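Local coordinates for geranyltranstransferase (Enterococcus faecalis, PDB 3P8L), which probably makes (2E,6E)-farnesyl diphosphate by condensing geranyl diphosphate with isopentenyl diphosphate, using magnesium as cofactor, at residues Leu56-Gln66 with Val284-Leu295; Thr186-Ile195 with Thr212-Gln223. All coordinates share one frame; numbering follows the deposited sequence.

Contact 1: Leu56-Gln66 with Val284-Leu295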
loop_
_atom_site.group_PDB
_atom_site.type_symbol
_atom_site.label_atom_id
_atom_site.label_comp_id
_atom_site.label_asym_id
_atom_site.label_seq_id
_atom_site.Cartn_x
_atom_site.Cartn_y
_atom_site.Cartn_z
ATOM N N LEU A 56 -2.294 19.061 5.952
ATOM C CA LEU A 56 -2.682 20.461 6.088
ATOM C C LEU A 56 -3.657 20.874 4.990
ATOM O O LEU A 56 -4.679 21.485 5.286
ATOM C CB LEU A 56 -1.480 21.422 6.173
ATOM C CG LEU A 56 -1.819 22.889 6.503
ATOM C CD1 LEU A 56 -2.627 22.946 7.811
ATOM C CD2 LEU A 56 -0.595 23.813 6.574
ATOM N N LEU A 57 -3.386 20.473 3.748
ATOM C CA LEU A 57 -4.315 20.730 2.629
ATOM C C LEU A 57 -5.695 20.097 2.810
ATOM O O LEU A 57 -6.708 20.774 2.601
ATOM C CB LEU A 57 -3.696 20.294 1.302
ATOM C CG LEU A 57 -2.625 21.227 0.737
ATOM C CD1 LEU A 57 -1.890 20.501 -0.383
ATOM C CD2 LEU A 57 -3.235 22.542 0.244
ATOM N N VAL A 58 -5.730 18.824 3.224
ATOM C CA VAL A 58 -6.984 18.126 3.518
ATOM C C VAL A 58 -7.843 18.949 4.486
ATOM O O VAL A 58 -8.995 19.260 4.186
ATOM C CB VAL A 58 -6.769 16.706 4.113
ATOM C CG1 VAL A 58 -8.103 16.064 4.473
ATOM C CG2 VAL A 58 -6.032 15.791 3.138
ATOM N N LEU A 59 -7.253 19.307 5.619
ATOM C CA LEU A 59 -7.955 19.979 6.710
ATOM C C LEU A 59 -8.333 21.432 6.390
ATOM O O LEU A 59 -9.424 21.898 6.754
ATOM C CB LEU A 59 -7.134 19.901 7.995
ATOM C CG LEU A 59 -6.885 18.469 8.500
ATOM C CD1 LEU A 59 -6.181 18.537 9.811
ATOM C CD2 LEU A 59 -8.166 17.626 8.641
ATOM N N THR A 60 -7.456 22.120 5.666
ATOM C CA THR A 60 -7.721 23.481 5.249
ATOM C C THR A 60 -8.919 23.509 4.296
ATOM O O THR A 60 -9.747 24.425 4.359
ATOM C CB THR A 60 -6.461 24.124 4.640
ATOM O OG1 THR A 60 -5.388 24.037 5.597
ATOM C CG2 THR A 60 -6.689 25.591 4.306
ATOM N N THR A 61 -9.025 22.487 3.449
ATOM C CA THR A 61 -10.090 22.400 2.448
ATOM C C THR A 61 -11.431 22.182 3.157
ATOM O O THR A 61 -12.420 22.823 2.811
ATOM C CB THR A 61 -9.776 21.320 1.378
ATOM O OG1 THR A 61 -8.573 21.696 0.698
ATOM C CG2 THR A 61 -10.888 21.186 0.352
ATOM N N VAL A 62 -11.437 21.314 4.168
ATOM C CA VAL A 62 -12.613 21.088 5.012
ATOM C C VAL A 62 -13.010 22.398 5.744
ATOM O O VAL A 62 -14.205 22.726 5.846
ATOM C CB VAL A 62 -12.372 19.917 6.007
ATOM C CG1 VAL A 62 -13.537 19.749 6.987
ATOM C CG2 VAL A 62 -12.147 18.605 5.249
ATOM N N ALA A 63 -12.007 23.146 6.214
ATOM C CA ALA A 63 -12.217 24.441 6.879
ATOM C C ALA A 63 -12.846 25.473 5.945
ATOM O O ALA A 63 -13.781 26.169 6.336
ATOM C CB ALA A 63 -10.920 24.978 7.469
ATOM N N ALA A 64 -12.327 25.546 4.723
ATOM C CA ALA A 64 -12.876 26.398 3.668
ATOM C C ALA A 64 -14.387 26.213 3.416
ATOM O O ALA A 64 -15.071 27.183 3.111
ATOM C CB ALA A 64 -12.095 26.214 2.385
ATOM N N PHE A 65 -14.893 24.986 3.559
ATOM C CA PHE A 65 -16.334 24.697 3.388
ATOM C C PHE A 65 -17.125 24.717 4.701
ATOM O O PHE A 65 -18.254 24.213 4.765
ATOM C CB PHE A 65 -16.558 23.360 2.664
ATOM C CG PHE A 65 -16.040 23.339 1.262
ATOM C CD1 PHE A 65 -14.891 22.623 0.954
ATOM C CD2 PHE A 65 -16.685 24.047 0.248
ATOM C CE1 PHE A 65 -14.387 22.601 -0.330
ATOM C CE2 PHE A 65 -16.185 24.031 -1.047
ATOM C CZ PHE A 65 -15.030 23.307 -1.337
ATOM N N GLN A 66 -16.509 25.295 5.730
ATOM C CA GLN A 66 -17.129 25.603 7.010
ATOM C C GLN A 66 -17.732 24.395 7.708
ATOM O O GLN A 66 -18.814 24.473 8.291
ATOM C CB GLN A 66 -18.140 26.756 6.869
ATOM C CG GLN A 66 -17.470 28.121 6.629
ATOM C CD GLN A 66 -18.425 29.187 6.100
ATOM O OE1 GLN A 66 -19.641 29.028 6.151
ATOM N NE2 GLN A 66 -17.870 30.282 5.591
ATOM N N VAL A 284 -20.484 28.151 -4.365
ATOM C CA VAL A 284 -20.761 27.748 -2.976
ATOM C C VAL A 284 -20.968 28.960 -2.053
ATOM O O VAL A 284 -20.069 29.797 -1.912
ATOM C CB VAL A 284 -19.659 26.783 -2.401
ATOM C CG1 VAL A 284 -19.944 26.407 -0.949
ATOM C CG2 VAL A 284 -19.551 25.515 -3.241
ATOM N N PRO A 285 -22.166 29.059 -1.435
ATOM C CA PRO A 285 -22.486 30.132 -0.486
ATOM C C PRO A 285 -21.595 30.099 0.762
ATOM O O PRO A 285 -20.840 31.045 0.999
ATOM C CB PRO A 285 -23.960 29.865 -0.124
ATOM C CG PRO A 285 -24.239 28.462 -0.556
ATOM C CD PRO A 285 -23.336 28.205 -1.717
ATOM N N ASN A 286 -21.674 29.013 1.528
ATOM C CA ASN A 286 -20.853 28.828 2.718
ATOM C C ASN A 286 -19.425 28.428 2.351
ATOM O O ASN A 286 -19.092 27.242 2.278
ATOM C CB ASN A 286 -21.491 27.793 3.648
ATOM C CG ASN A 286 -22.811 28.270 4.234
ATOM O OD1 ASN A 286 -23.869 27.724 3.927
ATOM N ND2 ASN A 286 -22.752 29.300 5.075
ATOM N N PHE A 287 -18.589 29.432 2.115
ATOM C CA PHE A 287 -17.225 29.195 1.675
ATOM C C PHE A 287 -16.252 30.270 2.167
ATOM O O PHE A 287 -16.337 31.426 1.750
ATOM C CB PHE A 287 -17.178 29.067 0.150
ATOM C CG PHE A 287 -15.847 28.633 -0.383
ATOM C CD1 PHE A 287 -15.350 27.364 -0.102
ATOM C CD2 PHE A 287 -15.098 29.484 -1.180
ATOM C CE1 PHE A 287 -14.116 26.954 -0.592
ATOM C CE2 PHE A 287 -13.864 29.086 -1.677
ATOM C CZ PHE A 287 -13.367 27.818 -1.375
ATOM N N SER A 288 -15.346 29.878 3.065
ATOM C CA SER A 288 -14.275 30.756 3.547
ATOM C C SER A 288 -13.053 30.638 2.635
ATOM O O SER A 288 -12.160 29.818 2.881
ATOM C CB SER A 288 -13.877 30.405 4.989
ATOM O OG SER A 288 -14.964 30.538 5.891
ATOM N N GLU A 289 -13.018 31.467 1.591
ATOM C CA GLU A 289 -11.957 31.444 0.567
ATOM C C GLU A 289 -10.534 31.657 1.087
ATOM O O GLU A 289 -9.570 31.143 0.494
ATOM C CB GLU A 289 -12.249 32.475 -0.537
ATOM C CG GLU A 289 -12.858 33.783 -0.033
ATOM C CD GLU A 289 -12.895 34.860 -1.095
ATOM O OE1 GLU A 289 -11.838 35.474 -1.359
ATOM O OE2 GLU A 289 -13.986 35.100 -1.660
ATOM N N GLU A 290 -10.411 32.410 2.186
ATOM C CA GLU A 290 -9.102 32.822 2.733
ATOM C C GLU A 290 -8.252 31.637 3.158
ATOM O O GLU A 290 -7.037 31.696 3.049
ATOM C CB GLU A 290 -9.232 33.780 3.924
ATOM C CG GLU A 290 -10.497 34.620 3.969
ATOM C CD GLU A 290 -11.607 33.956 4.777
ATOM O OE1 GLU A 290 -11.349 33.543 5.936
ATOM O OE2 GLU A 290 -12.737 33.850 4.249
ATOM N N HIS A 291 -8.887 30.574 3.645
ATOM C CA HIS A 291 -8.167 29.359 4.012
ATOM C C HIS A 291 -7.318 28.837 2.851
ATOM O O HIS A 291 -6.109 28.663 2.992
ATOM C CB HIS A 291 -9.109 28.289 4.554
ATOM C CG HIS A 291 -9.506 28.517 5.973
ATOM N ND1 HIS A 291 -8.618 28.387 7.018
ATOM C CD2 HIS A 291 -10.688 28.888 6.523
ATOM C CE1 HIS A 291 -9.237 28.657 8.154
ATOM N NE2 HIS A 291 -10.495 28.954 7.881
ATOM N N LEU A 292 -7.945 28.654 1.698
ATOM C CA LEU A 292 -7.216 28.204 0.529
ATOM C C LEU A 292 -6.416 29.308 -0.171
ATOM O O LEU A 292 -5.306 29.042 -0.639
ATOM C CB LEU A 292 -8.145 27.459 -0.430
ATOM C CG LEU A 292 -8.652 26.097 0.064
ATOM C CD1 LEU A 292 -9.647 25.496 -0.923
ATOM C CD2 LEU A 292 -7.497 25.143 0.287
ATOM N N ALA A 293 -6.949 30.538 -0.206
ATOM C CA ALA A 293 -6.211 31.695 -0.764
ATOM C C ALA A 293 -4.899 32.011 -0.050
ATOM O O ALA A 293 -3.917 32.365 -0.711
ATOM C CB ALA A 293 -7.093 32.948 -0.831
ATOM N N ASN A 294 -4.883 31.891 1.280
ATOM C CA ASN A 294 -3.675 32.130 2.079
ATOM C C ASN A 294 -2.555 31.134 1.752
ATOM O O ASN A 294 -1.380 31.485 1.742
ATOM C CB ASN A 294 -3.996 32.093 3.581
ATOM C CG ASN A 294 -2.754 32.089 4.447
ATOM O OD1 ASN A 294 -2.062 33.097 4.559
ATOM N ND2 ASN A 294 -2.464 30.948 5.060
ATOM N N LEU A 295 -2.930 29.882 1.499
ATOM C CA LEU A 295 -1.935 28.868 1.105
ATOM C C LEU A 295 -1.275 29.220 -0.229
ATOM O O LEU A 295 -0.074 29.033 -0.403
ATOM C CB LEU A 295 -2.546 27.462 1.070
ATOM C CG LEU A 295 -2.924 26.861 2.435
ATOM C CD1 LEU A 295 -3.647 25.563 2.237
ATOM C CD2 LEU A 295 -1.723 26.657 3.352
HETATM O O HOH W 1 -14.101 28.509 7.904
#
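The C-terminal end of helix 53-64 packs, roughly antiparallel, against the start of the chain's last helix, 289-298, and Ala64, Phe65 and Gln66 meet the linker that leads into that helix. The linker bends in an inverse gamma turn about Asn286. Just beyond it, Ser288 N donates to Ala64 O (2.7 Å), a backbone bond that ties the helix end to the linker. Gln66 doubles the tie with its extended side chain. Its NE2 gives a nearly straight bond to Ser288 OG (2.9 Å, 169°), in the plane of the amide, while OE1 takes a weak bond from Asn286 ND2 at 3.3 Å. A water joins Ala63 O to the same serine hydroxyl, Ser288 OG. Beside this polar patch the Phe65 and Phe287 rings meet obliquely, planes 45° apart, with Phe287 CE1 lying 3.6 Å above the Phe65 ring plane, toward its rim.

Farther back along helix 53-64, Ala63 CB sits squarely over the His291 imidazole, 3.9 Å from the ring centroid: a CH-pi contact. Thr60 turns its OG1 back to Leu56 O, and this leaves CG2, anti to the backbone N, facing the last helix, where it lies against His291, 3.4 Å from His291 O, with Leu295 CD1 alongside at 3.7 Å. The same Leu295 CD1 also touches Leu57 CD2 (3.6 Å).

His291 NE2 bonds to the backbone of His8, in the N-terminal histidine run that is apparently the expression tag. Phe13, at the start of helix 13-31, packs on Thr60, Ala63 and His291, helix 259-283 backs Phe287 and Leu292, and helix 175-200 lies against Leu57 and Thr61.

Contact 2: Thr186-Ile195 with Thr212-Gln223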
loop_
_atom_site.group_PDB
_atom_site.type_symbol
_atom_site.label_atom_id
_atom_site.label_comp_id
_atom_site.label_asym_id
_atom_site.label_seq_id
_atom_site.Cartn_x
_atom_site.Cartn_y
_atom_site.Cartn_z
ATOM N N THR A 186 4.448 14.480 -7.692
ATOM C CA THR A 186 4.108 15.470 -6.672
ATOM C C THR A 186 2.631 15.878 -6.760
ATOM O O THR A 186 1.937 15.930 -5.751
ATOM C CB THR A 186 5.005 16.727 -6.807
ATOM O OG1 THR A 186 6.383 16.345 -6.719
ATOM C CG2 THR A 186 4.695 17.784 -5.736
ATOM N N GLY A 187 2.164 16.147 -7.978
ATOM C CA GLY A 187 0.808 16.643 -8.210
ATOM C C GLY A 187 -0.281 15.712 -7.730
ATOM O O GLY A 187 -1.283 16.165 -7.170
ATOM N N ALA A 188 -0.068 14.411 -7.914
ATOM C CA ALA A 188 -1.111 13.415 -7.689
ATOM C C ALA A 188 -1.614 13.348 -6.246
ATOM O O ALA A 188 -2.826 13.298 -6.043
ATOM C CB ALA A 188 -0.682 12.029 -8.193
ATOM N N LEU A 189 -0.703 13.368 -5.265
ATOM C CA LEU A 189 -1.093 13.339 -3.838
ATOM C C LEU A 189 -1.674 14.687 -3.381
ATOM O O LEU A 189 -2.496 14.727 -2.474
ATOM C CB LEU A 189 0.098 12.974 -2.917
ATOM C CG LEU A 189 0.759 11.589 -2.881
ATOM C CD1 LEU A 189 1.748 11.514 -1.704
ATOM C CD2 LEU A 189 -0.263 10.461 -2.771
ATOM N N ILE A 190 -1.191 15.770 -3.978
ATOM C CA ILE A 190 -1.723 17.128 -3.729
ATOM C C ILE A 190 -3.165 17.153 -4.225
ATOM O O ILE A 190 -4.055 17.636 -3.508
ATOM C CB ILE A 190 -0.879 18.247 -4.403
ATOM C CG1 ILE A 190 0.578 18.223 -3.910
ATOM C CG2 ILE A 190 -1.495 19.655 -4.167
ATOM C CD1 ILE A 190 0.752 18.372 -2.432
ATOM N N GLU A 191 -3.383 16.596 -5.428
ATOM C CA GLU A 191 -4.730 16.487 -5.985
ATOM C C GLU A 191 -5.631 15.643 -5.092
ATOM O O GLU A 191 -6.771 16.049 -4.803
ATOM C CB GLU A 191 -4.703 15.992 -7.439
ATOM C CG GLU A 191 -4.389 17.102 -8.446
ATOM C CD GLU A 191 -3.809 16.580 -9.749
ATOM O OE1 GLU A 191 -3.649 15.349 -9.873
ATOM O OE2 GLU A 191 -3.506 17.401 -10.643
ATOM N N PHE A 192 -5.115 14.501 -4.613
ATOM C CA PHE A 192 -5.869 13.705 -3.648
ATOM C C PHE A 192 -6.260 14.533 -2.425
ATOM O O PHE A 192 -7.387 14.413 -1.944
ATOM C CB PHE A 192 -5.118 12.441 -3.174
ATOM C CG PHE A 192 -5.864 11.690 -2.103
ATOM C CD1 PHE A 192 -6.869 10.795 -2.451
ATOM C CD2 PHE A 192 -5.615 11.929 -0.744
ATOM C CE1 PHE A 192 -7.573 10.112 -1.470
ATOM C CE2 PHE A 192 -6.336 11.274 0.235
ATOM C CZ PHE A 192 -7.321 10.356 -0.133
ATOM N N ALA A 193 -5.342 15.342 -1.890
ATOM C CA ALA A 193 -5.659 16.084 -0.662
ATOM C C ALA A 193 -6.894 16.989 -0.858
ATOM O O ALA A 193 -7.778 17.036 -0.000
ATOM C CB ALA A 193 -4.478 16.905 -0.193
ATOM N N LEU A 194 -6.937 17.686 -1.988
ATOM C CA LEU A 194 -8.062 18.587 -2.327
ATOM C C LEU A 194 -9.385 17.854 -2.604
ATOM O O LEU A 194 -10.446 18.246 -2.077
ATOM C CB LEU A 194 -7.680 19.515 -3.490
ATOM C CG LEU A 194 -7.010 20.864 -3.163
ATOM C CD1 LEU A 194 -7.996 21.813 -2.520
ATOM C CD2 LEU A 194 -5.737 20.731 -2.305
ATOM N N ILE A 195 -9.303 16.789 -3.408
ATOM C CA ILE A 195 -10.403 15.856 -3.649
ATOM C C ILE A 195 -10.964 15.324 -2.353
ATOM O O ILE A 195 -12.179 15.391 -2.136
ATOM C CB ILE A 195 -9.967 14.669 -4.573
ATOM C CG1 ILE A 195 -9.716 15.168 -5.994
ATOM C CG2 ILE A 195 -10.995 13.529 -4.573
ATOM C CD1 ILE A 195 -9.266 14.089 -6.937
ATOM N N THR A 212 -9.768 20.090 -7.609
ATOM C CA THR A 212 -8.720 19.388 -8.345
ATOM C C THR A 212 -7.836 20.315 -9.175
ATOM O O THR A 212 -6.606 20.165 -9.205
ATOM C CB THR A 212 -9.366 18.343 -9.250
ATOM O OG1 THR A 212 -10.095 17.429 -8.433
ATOM C CG2 THR A 212 -8.328 17.596 -10.100
ATOM N N GLN A 213 -8.464 21.278 -9.837
ATOM C CA GLN A 213 -7.750 22.259 -10.637
ATOM C C GLN A 213 -6.920 23.152 -9.743
ATOM O O GLN A 213 -5.767 23.482 -10.072
ATOM C CB GLN A 213 -8.731 23.110 -11.459
ATOM C CG GLN A 213 -9.314 22.411 -12.683
ATOM C CD GLN A 213 -10.319 23.287 -13.431
ATOM O OE1 GLN A 213 -10.000 24.401 -13.853
ATOM N NE2 GLN A 213 -11.535 22.783 -13.593
ATOM N N PHE A 214 -7.510 23.561 -8.622
ATOM C CA PHE A 214 -6.760 24.305 -7.608
ATOM C C PHE A 214 -5.493 23.554 -7.179
ATOM O O PHE A 214 -4.415 24.142 -7.124
ATOM C CB PHE A 214 -7.621 24.587 -6.372
ATOM C CG PHE A 214 -6.871 25.277 -5.271
ATOM C CD1 PHE A 214 -6.717 26.657 -5.281
ATOM C CD2 PHE A 214 -6.300 24.545 -4.230
ATOM C CE1 PHE A 214 -6.016 27.305 -4.256
ATOM C CE2 PHE A 214 -5.593 25.175 -3.213
ATOM C CZ PHE A 214 -5.460 26.568 -3.218
ATOM N N ALA A 215 -5.644 22.265 -6.869
ATOM C CA ALA A 215 -4.509 21.418 -6.445
ATOM C C ALA A 215 -3.425 21.355 -7.496
ATOM O O ALA A 215 -2.237 21.496 -7.181
ATOM C CB ALA A 215 -4.991 20.020 -6.126
ATOM N N HIS A 216 -3.842 21.167 -8.749
ATOM C CA HIS A 216 -2.917 21.205 -9.881
ATOM C C HIS A 216 -2.101 22.497 -9.914
ATOM O O HIS A 216 -0.885 22.450 -10.048
ATOM C CB HIS A 216 -3.645 20.994 -11.217
ATOM C CG HIS A 216 -2.789 21.279 -12.413
ATOM N ND1 HIS A 216 -1.898 20.360 -12.926
ATOM C CD2 HIS A 216 -2.679 22.384 -13.191
ATOM C CE1 HIS A 216 -1.280 20.886 -13.971
ATOM N NE2 HIS A 216 -1.735 22.114 -14.151
ATOM N N HIS A 217 -2.762 23.645 -9.762
ATOM C CA HIS A 217 -2.045 24.915 -9.779
ATOM C C HIS A 217 -1.202 25.072 -8.515
ATOM O O HIS A 217 -0.026 25.449 -8.603
ATOM C CB HIS A 217 -2.994 26.110 -9.997
ATOM C CG HIS A 217 -3.759 26.037 -11.288
ATOM N ND1 HIS A 217 -3.137 25.986 -12.517
ATOM C CD2 HIS A 217 -5.090 25.994 -11.540
ATOM C CE1 HIS A 217 -4.049 25.899 -13.467
ATOM N NE2 HIS A 217 -5.242 25.903 -12.902
ATOM N N TYR A 218 -1.782 24.746 -7.358
ATOM C CA TYR A 218 -1.013 24.755 -6.099
ATOM C C TYR A 218 0.255 23.914 -6.201
ATOM O O TYR A 218 1.340 24.391 -5.877
ATOM C CB TYR A 218 -1.846 24.273 -4.892
ATOM C CG TYR A 218 -1.055 24.410 -3.606
ATOM C CD1 TYR A 218 -1.011 25.628 -2.930
ATOM C CD2 TYR A 218 -0.308 23.342 -3.090
ATOM C CE1 TYR A 218 -0.264 25.779 -1.758
ATOM C CE2 TYR A 218 0.451 23.490 -1.932
ATOM C CZ TYR A 218 0.460 24.709 -1.270
ATOM O OH TYR A 218 1.207 24.872 -0.131
ATOM N N GLY A 219 0.090 22.673 -6.668
ATOM C CA GLY A 219 1.165 21.669 -6.715
ATOM C C GLY A 219 2.295 22.037 -7.651
ATOM O O GLY A 219 3.465 21.770 -7.363
ATOM N N LEU A 220 1.943 22.660 -8.776
ATOM C CA LEU A 220 2.936 23.133 -9.732
ATOM C C LEU A 220 3.610 24.386 -9.189
ATOM O O LEU A 220 4.837 24.506 -9.236
ATOM C CB LEU A 220 2.287 23.385 -11.105
ATOM C CG LEU A 220 3.175 23.392 -12.364
ATOM C CD1 LEU A 220 3.918 22.069 -12.567
ATOM C CD2 LEU A 220 2.346 23.715 -13.601
ATOM N N ALA A 221 2.819 25.307 -8.641
ATOM C CA ALA A 221 3.369 26.516 -8.009
ATOM C C ALA A 221 4.374 26.189 -6.886
ATOM O O ALA A 221 5.379 26.871 -6.745
ATOM C CB ALA A 221 2.248 27.429 -7.495
ATOM N N PHE A 222 4.094 25.124 -6.132
ATOM C CA PHE A 222 4.937 24.634 -5.034
ATOM C C PHE A 222 6.310 24.230 -5.562
ATOM O O PHE A 222 7.334 24.621 -4.999
ATOM C CB PHE A 222 4.215 23.464 -4.317
ATOM C CG PHE A 222 5.061 22.691 -3.321
ATOM C CD1 PHE A 222 5.402 23.244 -2.082
ATOM C CD2 PHE A 222 5.463 21.381 -3.604
ATOM C CE1 PHE A 222 6.170 22.516 -1.150
ATOM C CE2 PHE A 222 6.228 20.642 -2.683
ATOM C CZ PHE A 222 6.582 21.212 -1.451
ATOM N N GLN A 223 6.317 23.482 -6.663
ATOM C CA GLN A 223 7.552 23.010 -7.282
ATOM C C GLN A 223 8.364 24.124 -7.940
ATOM O O GLN A 223 9.584 24.178 -7.770
ATOM C CB GLN A 223 7.265 21.921 -8.308
ATOM C CG GLN A 223 8.450 20.991 -8.536
ATOM C CD GLN A 223 8.357 19.728 -7.704
ATOM O OE1 GLN A 223 9.112 19.540 -6.749
ATOM N NE2 GLN A 223 7.417 18.856 -8.059
#
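Thr186 begins the contact by placing its OG1 3.0 Å from Gln223 NE2, the amide brought round by a bend in the glutamine chain at chi2 (96°). The threonine methyl CG2, anti to the backbone N, comes to the edge of the Phe222 ring at 4.3 Å. One turn on, Ile190 uses its CG2 branch, which lies over the backbone of Ala215 and Gly219 and meets the edge of the Tyr218 ring at CD2 (4.0 Å). With no side chain on Gly219, the isoleucine methyl can approach its CA directly. Ala215 CB presses to 3.5 Å from Glu191 CA; with Gly219, the small Ala215 is consistent with the 8.1 Å approach of the axes, which run roughly antiparallel, at 142°. The Glu191 chain, extended beyond CG, lays CG by Ala215 CB and runs beside His216. Its OE2 sits at the imidazole edge, near the ring plane and 3.6 Å from His216 CB, with carboxylate and ring nearly coplanar (24°). Leu194 flanks the alanine methyl on the next turn, and its CD1 reaches Phe214 CD2 (3.6 Å), the two side chains passing at a slant. Ile195 ends the row, with CG1 lying 3.3 Å from Thr212 OG1, a hydroxyl already engaged with Ile208 O in its own helix.

Within the all-helical isoprenoid synthase bundle, helix 71-92 packs on Phe192, helix 259-283 on Phe214, and helix 53-64 on Leu194 and Tyr218.

How the contacts relate
The centres of the two contacts lie about 15 Å apart, and both segments of contact 2 fall in the 217 residues between the two segments of contact 1. They touch directly: Thr61 OG1 comes 3.3 Å from Leu194 CD1, and Leu292 O lies 3.6 Å from Phe214 CZ, so the helix pair of contact 1 rests against that of contact 2. Contact 2 is probably nearer catalysis: Phe222 and Gln223 open the phenylalanine-glutamine stretch that leads into the second aspartate-rich motif, which in this family binds substrate diphosphate through magnesium. Contact 1 is also largely buried but lies farther out, about 16 Å from the chain centre to its own centre, against about 8 Å for contact 2.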